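Local structure of TfuA domain-containing protein (Methanosarcina acetivorans, 6XP8) at residues Glu61-Ser64 / Ala65-Ala68; Gln186-Asp189 / Phe190-Ser194; Val204-Leu207 / Glu208-Lys212. The protein takes part in peptide backbone thioamidation, probably working alongside a YcaO enzyme. One frame throughout, in Å; residues are numbered along the deposited sequence.

Interaction 1: Glu61-Ser64 / Ala65-Ala68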
ATOM      1  N   GLU A  61       3.403  -9.199 -17.915  1.00 20.17           N
ATOM      2  CA  GLU A  61       2.018  -9.573 -17.616  1.00 19.89           C
ATOM      3  C   GLU A  61       1.056  -8.393 -17.708  1.00 18.21           C
ATOM      4  O   GLU A  61      -0.041  -8.526 -18.257  1.00 17.56           O
ATOM      5  CB  GLU A  61       1.921 -10.149 -16.211  1.00 20.92           C
ATOM      6  CG  GLU A  61       2.792 -11.358 -15.947  1.00 22.72           C
ATOM      7  CD  GLU A  61       2.618 -11.840 -14.532  1.00 22.55           C
ATOM      8  OE1 GLU A  61       1.459 -12.064 -14.132  1.00 23.62           O
ATOM      9  OE2 GLU A  61       3.632 -11.984 -13.830  1.00 23.82           O
ATOM     10  N   ILE A  62       1.474  -7.257 -17.148  1.00 17.47           N
ATOM     11  CA  ILE A  62       0.669  -6.034 -17.156  1.00 16.88           C
ATOM     12  C   ILE A  62       0.544  -5.529 -18.598  1.00 17.15           C
ATOM     13  O   ILE A  62      -0.565  -5.231 -19.053  1.00 17.05           O
ATOM     14  CB  ILE A  62       1.224  -4.965 -16.174  1.00 16.71           C
ATOM     15  CG1 ILE A  62       0.995  -5.431 -14.724  1.00 16.48           C
ATOM     16  CG2 ILE A  62       0.576  -3.598 -16.405  1.00 16.23           C
ATOM     17  CD1 ILE A  62       1.961  -4.859 -13.705  1.00 17.42           C
ATOM     18  N   LEU A  63       1.670  -5.485 -19.313  1.00 17.94           N
ATOM     19  CA  LEU A  63       1.685  -5.079 -20.724  1.00 19.06           C
ATOM     20  C   LEU A  63       0.814  -5.956 -21.623  1.00 19.39           C
ATOM     21  O   LEU A  63       0.159  -5.434 -22.533  1.00 19.62           O
ATOM     22  CB  LEU A  63       3.118  -4.996 -21.264  1.00 19.93           C
ATOM     23  CG  LEU A  63       4.017  -3.888 -20.696  1.00 20.64           C
ATOM     24  CD1 LEU A  63       5.462  -4.090 -21.137  1.00 21.51           C
ATOM     25  CD2 LEU A  63       3.528  -2.496 -21.070  1.00 21.52           C
ATOM     26  N   SER A  64       0.798  -7.267 -21.361  1.00 19.17           N
ATOM     27  CA  SER A  64      -0.070  -8.205 -22.087  1.00 19.58           C
ATOM     28  C   SER A  64      -1.548  -7.840 -21.906  1.00 19.37           C
ATOM     29  O   SER A  64      -2.302  -7.762 -22.888  1.00 18.99           O
ATOM     30  CB  SER A  64       0.187  -9.656 -21.652  1.00 20.08           C
ATOM     31  OG  SER A  64      -0.643 -10.554 -22.371  1.00 21.45           O
ATOM     32  N   ALA A  65      -1.940  -7.599 -20.653  1.00 18.76           N
ATOM     33  CA  ALA A  65      -3.301  -7.170 -20.312  1.00 18.56           C
ATOM     34  C   ALA A  65      -3.696  -5.870 -21.024  1.00 18.44           C
ATOM     35  O   ALA A  65      -4.787  -5.785 -21.599  1.00 18.79           O
ATOM     36  CB  ALA A  65      -3.453  -7.034 -18.797  1.00 18.31           C
ATOM     37  N   LEU A  66      -2.797  -4.885 -21.002  1.00 18.49           N
ATOM     38  CA  LEU A  66      -3.016  -3.590 -21.657  1.00 18.87           C
ATOM     39  C   LEU A  66      -3.172  -3.729 -23.174  1.00 20.04           C
ATOM     40  O   LEU A  66      -4.055  -3.099 -23.763  1.00 19.88           O
ATOM     41  CB  LEU A  66      -1.889  -2.602 -21.321  1.00 18.33           C
ATOM     42  CG  LEU A  66      -1.773  -2.114 -19.866  1.00 18.05           C
ATOM     43  CD1 LEU A  66      -0.412  -1.488 -19.631  1.00 17.95           C
ATOM     44  CD2 LEU A  66      -2.894  -1.146 -19.494  1.00 18.35           C
ATOM     45  N   ASN A  67      -2.327  -4.569 -23.777  1.00 21.28           N
ATOM     46  CA  ASN A  67      -2.362  -4.839 -25.224  1.00 22.59           C
ATOM     47  C   ASN A  67      -3.628  -5.580 -25.663  1.00 21.97           C
ATOM     48  O   ASN A  67      -4.039  -5.469 -26.821  1.00 22.70           O
ATOM     49  CB  ASN A  67      -1.119  -5.626 -25.670  1.00 24.16           C
ATOM     50  CG  ASN A  67       0.169  -4.823 -25.563  1.00 25.69           C
ATOM     51  OD1 ASN A  67       0.166  -3.588 -25.565  1.00 27.57           O
ATOM     52  ND2 ASN A  67       1.289  -5.532 -25.473  1.00 26.56           N
ATOM     53  N   ALA A  68      -4.232  -6.331 -24.739  1.00 21.48           N
ATOM     54  CA  ALA A  68      -5.488  -7.049 -24.979  1.00 21.23           C
ATOM     55  C   ALA A  68      -6.740  -6.187 -24.741  1.00 20.98           C
ATOM     56  O   ALA A  68      -7.867  -6.681 -24.850  1.00 21.41           O
ATOM     57  CB  ALA A  68      -5.540  -8.317 -24.133  1.00 21.58           C
TER
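Ile62 and Leu66 lie side by side one helical turn apart and point the same way, with Ile62 CG2 4.0 Å from Leu66 CD1. Leu66 CG, beside its own backbone N (chi1 -67°), lies 3.4 Å from Ile62 O. Leu63 reaches the same methyl of Leu66 from another direction, more loosely, with its CD2 4.3 Å from Leu66 CD1. These residues belong to helix 59-67, the helix of a beta-alpha-beta crossover between strands 43-46 and 71-74. Ile62 and Leu66 suit the inner side: Leu66 and Ala65 touch Val72 of the second strand, and Ile62 packs on Leu33 and Leu86 of flanking helices. The bare methyl of Ala65 also meets Val37, and its small size is consistent with close packing of the helix on both the strand and the neighbouring helix.

Behind the side chains runs the usual ladder of bonds from N to the O four residues earlier. Leu66 N to Ile62 O measures 3.0 Å, and Ala68 N to Ser64 O is also 3.0 Å, but its N-H angle falls to 136° as the helix ends. Asn67 turns its amide over Leu63 O, with CG only 3.1 Å away, but ND2 is too poorly angled to bond there, and the main-chain N of Asn67 serves that oxygen instead, at 2.9 Å. Glu61 and Ser64 send their polar ends elsewhere, the carboxylate to Phe31 N and Gly58 N, the hydroxyl to Glu34. The chemistry is therefore divided: main-chain bonds hold the turn together, aliphatic groups pack it on the sheet and on the flanking helices, and polar ends tie it to neighbouring backbone and to an acidic side chain.

Interaction 2: Gln186-Asp189 / Phe190-Ser194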
ATOM      1  N   GLN A 186       2.280   8.636  24.927  1.00 23.43           N
ATOM      2  CA  GLN A 186       1.323   9.557  24.309  1.00 23.26           C
ATOM      3  C   GLN A 186       1.349   9.430  22.789  1.00 22.40           C
ATOM      4  O   GLN A 186       0.297   9.447  22.146  1.00 22.48           O
ATOM      5  CB  GLN A 186       1.589  11.007  24.742  1.00 25.00           C
ATOM      6  CG  GLN A 186       1.436  11.265  26.239  1.00 26.80           C
ATOM      7  CD  GLN A 186       0.028  11.014  26.757  1.00 28.24           C
ATOM      8  OE1 GLN A 186      -0.954  11.537  26.221  1.00 28.85           O
ATOM      9  NE2 GLN A 186      -0.076  10.210  27.813  1.00 29.05           N
ATOM     10  N   LEU A 187       2.550   9.271  22.231  1.00 20.68           N
ATOM     11  CA  LEU A 187       2.718   9.053  20.791  1.00 20.15           C
ATOM     12  C   LEU A 187       2.084   7.737  20.324  1.00 20.07           C
ATOM     13  O   LEU A 187       1.409   7.708  19.288  1.00 19.77           O
ATOM     14  CB  LEU A 187       4.200   9.118  20.403  1.00 19.55           C
ATOM     15  CG  LEU A 187       4.590   8.794  18.955  1.00 19.44           C
ATOM     16  CD1 LEU A 187       3.987   9.783  17.970  1.00 19.53           C
ATOM     17  CD2 LEU A 187       6.099   8.768  18.842  1.00 19.18           C
ATOM     18  N   LEU A 188       2.303   6.666  21.086  1.00 20.57           N
ATOM     19  CA  LEU A 188       1.719   5.354  20.783  1.00 20.99           C
ATOM     20  C   LEU A 188       0.183   5.370  20.746  1.00 21.83           C
ATOM     21  O   LEU A 188      -0.419   4.784  19.840  1.00 21.44           O
ATOM     22  CB  LEU A 188       2.240   4.278  21.746  1.00 20.36           C
ATOM     23  CG  LEU A 188       1.752   2.829  21.569  1.00 20.23           C
ATOM     24  CD1 LEU A 188       1.960   2.304  20.151  1.00 20.40           C
ATOM     25  CD2 LEU A 188       2.433   1.926  22.580  1.00 20.34           C
ATOM     26  N   ASP A 189      -0.433   6.039  21.722  1.00 22.99           N
ATOM     27  CA  ASP A 189      -1.888   6.229  21.750  1.00 24.09           C
ATOM     28  C   ASP A 189      -2.386   6.931  20.486  1.00 23.56           C
ATOM     29  O   ASP A 189      -3.381   6.502  19.891  1.00 24.14           O
ATOM     30  CB  ASP A 189      -2.316   7.008  23.001  1.00 25.76           C
ATOM     31  CG  ASP A 189      -2.233   6.179  24.275  1.00 28.24           C
ATOM     32  OD1 ASP A 189      -2.334   4.929  24.215  1.00 29.94           O
ATOM     33  OD2 ASP A 189      -2.072   6.787  25.355  1.00 29.33           O
ATOM     34  N   PHE A 190      -1.675   7.982  20.073  1.00 22.30           N
ATOM     35  CA  PHE A 190      -1.987   8.704  18.838  1.00 22.20           C
ATOM     36  C   PHE A 190      -1.886   7.807  17.609  1.00 21.87           C
ATOM     37  O   PHE A 190      -2.771   7.841  16.754  1.00 21.84           O
ATOM     38  CB  PHE A 190      -1.090   9.939  18.659  1.00 22.23           C
ATOM     39  CG  PHE A 190      -1.326  10.681  17.368  1.00 22.69           C
ATOM     40  CD1 PHE A 190      -2.376  11.602  17.257  1.00 22.94           C
ATOM     41  CD2 PHE A 190      -0.513  10.456  16.253  1.00 22.46           C
ATOM     42  CE1 PHE A 190      -2.602  12.279  16.068  1.00 23.26           C
ATOM     43  CE2 PHE A 190      -0.739  11.133  15.056  1.00 22.75           C
ATOM     44  CZ  PHE A 190      -1.783  12.051  14.967  1.00 22.89           C
ATOM     45  N   CYS A 191      -0.806   7.028  17.525  1.00 21.22           N
ATOM     46  CA  CYS A 191      -0.567   6.138  16.388  1.00 21.16           C
ATOM     47  C   CYS A 191      -1.615   5.031  16.279  1.00 21.79           C
ATOM     48  O   CYS A 191      -1.982   4.626  15.172  1.00 21.69           O
ATOM     49  CB  CYS A 191       0.832   5.531  16.470  1.00 21.04           C
ATOM     50  SG  CYS A 191       2.189   6.685  16.162  1.00 20.94           S
ATOM     51  N   LEU A 192      -2.098   4.557  17.426  1.00 22.28           N
ATOM     52  CA  LEU A 192      -3.074   3.460  17.464  1.00 23.39           C
ATOM     53  C   LEU A 192      -4.516   3.896  17.215  1.00 24.72           C
ATOM     54  O   LEU A 192      -5.341   3.083  16.773  1.00 26.04           O
ATOM     55  CB  LEU A 192      -2.956   2.667  18.772  1.00 22.68           C
ATOM     56  CG  LEU A 192      -1.707   1.795  18.970  1.00 22.92           C
ATOM     57  CD1 LEU A 192      -1.688   1.192  20.367  1.00 23.04           C
ATOM     58  CD2 LEU A 192      -1.560   0.701  17.914  1.00 22.97           C
ATOM     59  N   ASN A 193      -4.803   5.174  17.464  1.00 25.14           N
ATOM     60  CA  ASN A 193      -6.164   5.718  17.362  1.00 26.03           C
ATOM     61  C   ASN A 193      -6.374   6.711  16.222  1.00 25.59           C
ATOM     62  O   ASN A 193      -7.510   6.928  15.786  1.00 26.53           O
ATOM     63  CB  ASN A 193      -6.574   6.354  18.695  1.00 27.16           C
ATOM     64  CG  ASN A 193      -6.652   5.340  19.822  1.00 28.64           C
ATOM     65  OD1 ASN A 193      -7.411   4.370  19.751  1.00 30.43           O
ATOM     66  ND2 ASN A 193      -5.866   5.558  20.866  1.00 28.88           N
ATOM     67  N   SER A 194      -5.282   7.318  15.754  1.00 24.49           N
ATOM     68  CA  SER A 194      -5.333   8.347  14.715  1.00 23.72           C
ATOM     69  C   SER A 194      -4.259   8.119  13.653  1.00 22.59           C
ATOM     70  O   SER A 194      -3.640   9.071  13.174  1.00 22.26           O
ATOM     71  CB  SER A 194      -5.194   9.745  15.332  1.00 24.99           C
ATOM     72  OG  SER A 194      -6.043   9.895  16.459  1.00 26.27           O
TER
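Asp189 O is approached by two donors of Asn193, the side-chain ND2 at 2.8 Å and the main-chain N at 3.1 Å, both in weak, bent hydrogen bonds. This is the C-terminal turn of an alpha-helix, helix 181-193, where the regular pattern of donors four residues on is giving out. Asparagine suits the spot because its amide, carried with CG beside the backbone N (chi1 -64°), curls back over the turn and adds a second N-H for a carbonyl whose main-chain bond has already bent to 130°. Earlier bonds are sounder: Cys191 N bonds to Leu187 O at 2.9 Å, and Leu192 N to Leu188 O.

On the side chains, Leu188 and Leu192 cross obliquely, with CD1 of Leu188 3.8 Å from CD1 of Leu192. Their first torsions differ, which is consistent with the two ends converging. Leu188 runs anti to its amide nitrogen, at -179°, whereas Leu192 keeps CG beside its own nitrogen, leaning back toward the earlier turn. Leu187 shares the first torsion of Leu188 and lays its CD1 4.0 Å from Cys191 SG. Leu187 and Cys191 are both buried, where a branched aliphatic chain and a compact thiol fit well, and they pack against helices 128-140 and 166-175.

Phe190 directs its ring toward helix 128-140, touching Ala137 and Ala138, whose small size probably lets the ring lie close, and it also meets Thr141 and Leu143 in the loop that follows. The last bond of the helix runs from Ser194 N to Phe190 O at 2.8 Å. Ser194 is the first residue to depart from the helical backbone conformation, and its CB sits 3.7 Å above one face of the Phe190 ring, displaced toward the rim.

Interaction 3: Val204-Leu207 / Glu208-Lys212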
ATOM      1  N   VAL A 204      -8.924   2.665  -1.468  1.00 13.31           N
ATOM      2  CA  VAL A 204     -10.274   3.157  -1.763  1.00 13.45           C
ATOM      3  C   VAL A 204     -10.316   3.946  -3.082  1.00 13.46           C
ATOM      4  O   VAL A 204     -11.225   3.751  -3.891  1.00 13.40           O
ATOM      5  CB  VAL A 204     -10.875   3.920  -0.560  1.00 13.46           C
ATOM      6  CG1 VAL A 204     -12.194   4.595  -0.921  1.00 14.04           C
ATOM      7  CG2 VAL A 204     -11.109   2.943   0.584  1.00 13.60           C
ATOM      8  N   LEU A 205      -9.308   4.790  -3.311  1.00 13.56           N
ATOM      9  CA  LEU A 205      -9.179   5.508  -4.582  1.00 13.60           C
ATOM     10  C   LEU A 205      -9.058   4.580  -5.796  1.00 13.51           C
ATOM     11  O   LEU A 205      -9.630   4.879  -6.844  1.00 13.86           O
ATOM     12  CB  LEU A 205      -8.030   6.524  -4.545  1.00 13.99           C
ATOM     13  CG  LEU A 205      -8.180   7.795  -3.699  1.00 14.51           C
ATOM     14  CD1 LEU A 205      -6.897   8.607  -3.781  1.00 15.18           C
ATOM     15  CD2 LEU A 205      -9.382   8.630  -4.116  1.00 15.21           C
ATOM     16  N   VAL A 206      -8.349   3.457  -5.644  1.00 13.32           N
ATOM     17  CA  VAL A 206      -8.254   2.445  -6.714  1.00 13.36           C
ATOM     18  C   VAL A 206      -9.643   1.874  -7.017  1.00 13.63           C
ATOM     19  O   VAL A 206     -10.045   1.795  -8.182  1.00 14.23           O
ATOM     20  CB  VAL A 206      -7.242   1.317  -6.390  1.00 13.00           C
ATOM     21  CG1 VAL A 206      -7.239   0.256  -7.481  1.00 13.08           C
ATOM     22  CG2 VAL A 206      -5.844   1.889  -6.216  1.00 13.12           C
ATOM     23  N   LEU A 207     -10.369   1.510  -5.959  1.00 14.01           N
ATOM     24  CA  LEU A 207     -11.728   0.966  -6.077  1.00 14.47           C
ATOM     25  C   LEU A 207     -12.653   1.924  -6.815  1.00 14.96           C
ATOM     26  O   LEU A 207     -13.399   1.508  -7.702  1.00 15.20           O
ATOM     27  CB  LEU A 207     -12.296   0.623  -4.696  1.00 14.53           C
ATOM     28  CG  LEU A 207     -11.579  -0.455  -3.874  1.00 14.41           C
ATOM     29  CD1 LEU A 207     -12.312  -0.638  -2.560  1.00 14.57           C
ATOM     30  CD2 LEU A 207     -11.442  -1.789  -4.616  1.00 14.59           C
ATOM     31  N   GLU A 208     -12.559   3.208  -6.477  1.00 15.85           N
ATOM     32  CA  GLU A 208     -13.404   4.245  -7.077  1.00 17.12           C
ATOM     33  C   GLU A 208     -13.044   4.498  -8.542  1.00 17.10           C
ATOM     34  O   GLU A 208     -13.935   4.740  -9.357  1.00 17.20           O
ATOM     35  CB  GLU A 208     -13.387   5.523  -6.224  1.00 18.77           C
ATOM     36  CG  GLU A 208     -14.069   5.298  -4.873  1.00 21.13           C
ATOM     37  CD  GLU A 208     -13.967   6.449  -3.882  1.00 22.70           C
ATOM     38  OE1 GLU A 208     -12.978   7.216  -3.896  1.00 23.68           O
ATOM     39  OE2 GLU A 208     -14.893   6.562  -3.047  1.00 24.32           O
ATOM     40  N   THR A 209     -11.749   4.410  -8.867  1.00 16.45           N
ATOM     41  CA  THR A 209     -11.260   4.521 -10.255  1.00 16.97           C
ATOM     42  C   THR A 209     -11.727   3.335 -11.107  1.00 16.93           C
ATOM     43  O   THR A 209     -12.211   3.526 -12.234  1.00 17.11           O
ATOM     44  CB  THR A 209      -9.719   4.683 -10.311  1.00 17.27           C
ATOM     45  OG1 THR A 209      -9.352   5.867  -9.600  1.00 18.46           O
ATOM     46  CG2 THR A 209      -9.217   4.818 -11.747  1.00 17.31           C
ATOM     47  N   VAL A 210     -11.590   2.125 -10.559  1.00 16.77           N
ATOM     48  CA  VAL A 210     -12.071   0.903 -11.221  1.00 17.31           C
ATOM     49  C   VAL A 210     -13.586   0.997 -11.463  1.00 17.79           C
ATOM     50  O   VAL A 210     -14.058   0.700 -12.564  1.00 17.93           O
ATOM     51  CB  VAL A 210     -11.678  -0.377 -10.435  1.00 16.75           C
ATOM     52  CG1 VAL A 210     -12.354  -1.609 -11.017  1.00 16.65           C
ATOM     53  CG2 VAL A 210     -10.166  -0.569 -10.448  1.00 16.80           C
ATOM     54  N   LYS A 211     -14.323   1.447 -10.444  1.00 18.88           N
ATOM     55  CA  LYS A 211     -15.765   1.701 -10.548  1.00 19.92           C
ATOM     56  C   LYS A 211     -16.103   2.558 -11.774  1.00 20.77           C
ATOM     57  O   LYS A 211     -16.985   2.196 -12.558  1.00 21.55           O
ATOM     58  CB  LYS A 211     -16.286   2.366  -9.267  1.00 20.64           C
ATOM     59  CG  LYS A 211     -17.804   2.461  -9.162  1.00 21.65           C
ATOM     60  CD  LYS A 211     -18.238   3.225  -7.917  1.00 22.50           C
ATOM     61  CE  LYS A 211     -18.096   2.394  -6.652  1.00 23.32           C
ATOM     62  NZ  LYS A 211     -18.440   3.158  -5.416  1.00 24.31           N
ATOM     63  N   LYS A 212     -15.381   3.667 -11.939  1.00 21.34           N
ATOM     64  CA  LYS A 212     -15.588   4.594 -13.059  1.00 22.43           C
ATOM     65  C   LYS A 212     -15.296   3.962 -14.416  1.00 22.36           C
ATOM     66  O   LYS A 212     -16.059   4.160 -15.366  1.00 22.65           O
ATOM     67  CB  LYS A 212     -14.766   5.873 -12.874  1.00 24.12           C
ATOM     68  CG  LYS A 212     -15.331   6.797 -11.811  1.00 26.30           C
ATOM     69  CD  LYS A 212     -14.751   8.200 -11.894  1.00 27.30           C
ATOM     70  CE  LYS A 212     -15.451   9.134 -10.913  1.00 28.68           C
ATOM     71  NZ  LYS A 212     -16.882   9.388 -11.255  1.00 29.94           N
TER
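From Val204 to Lys212 the backbone is uninterrupted alpha-helix, part of the long helix 198-215, and each N-H bonds to the carbonyl four residues earlier. Val210 N to Val206 O, at 2.9 Å, is close to linear at 170°.

Leu205 O takes two donors from Thr209, the main-chain N at 3.0 Å and the hydroxyl OG1 at 2.9 Å, which come from opposite faces of the carbonyl plane. With OG1 beside its backbone N (chi1 -60°), Thr209 tips the hydroxyl back onto the preceding turn, and this bond satisfies the hydroxyl of a side chain that also touches Val73 and Val94. A valine here would keep the branched shape but would probably leave Leu205 O with the main-chain donor alone and set a methyl against that carbonyl.

On a more exposed side, Glu208 extends back across Val204 and Leu205: its CD is 3.9 Å from Val204 CG1, and its OE1 is 3.9 Å from Leu205 CD2. The valines Val206 and Val210 meet at CG1 and CG2, 4.2 Å apart, and both pack on Val73, where compact branched residues suit a helix lying on a sheet. Lys211 sends NZ to Ile19 O. The helix thus offers hydrocarbon to the strands and carries charge at its flanks, with the threonine hydroxyl satisfied within the helix itself.

Overall arrangement
All three contacts lie within single helices, and none touches another. Interactions 1 and 3 belong to the part built on the parallel sheet: helix 59-67 meets Val72 and helix 198-215 meets the next residue, Val73, consistent with the two helices covering opposite faces of strand 71-74. Their centres are about 20 Å apart and their nearest atoms about 12 Å. Interaction 2 lies in a separate group of helices, across the chain's centre from interaction 1, with centres about 43 Å apart. Helix 181-193 nevertheless leads directly in sequence to helix 198-215, so the chain passes from interaction 2 back to the sheet, about 29 Å between centres, at interaction 3.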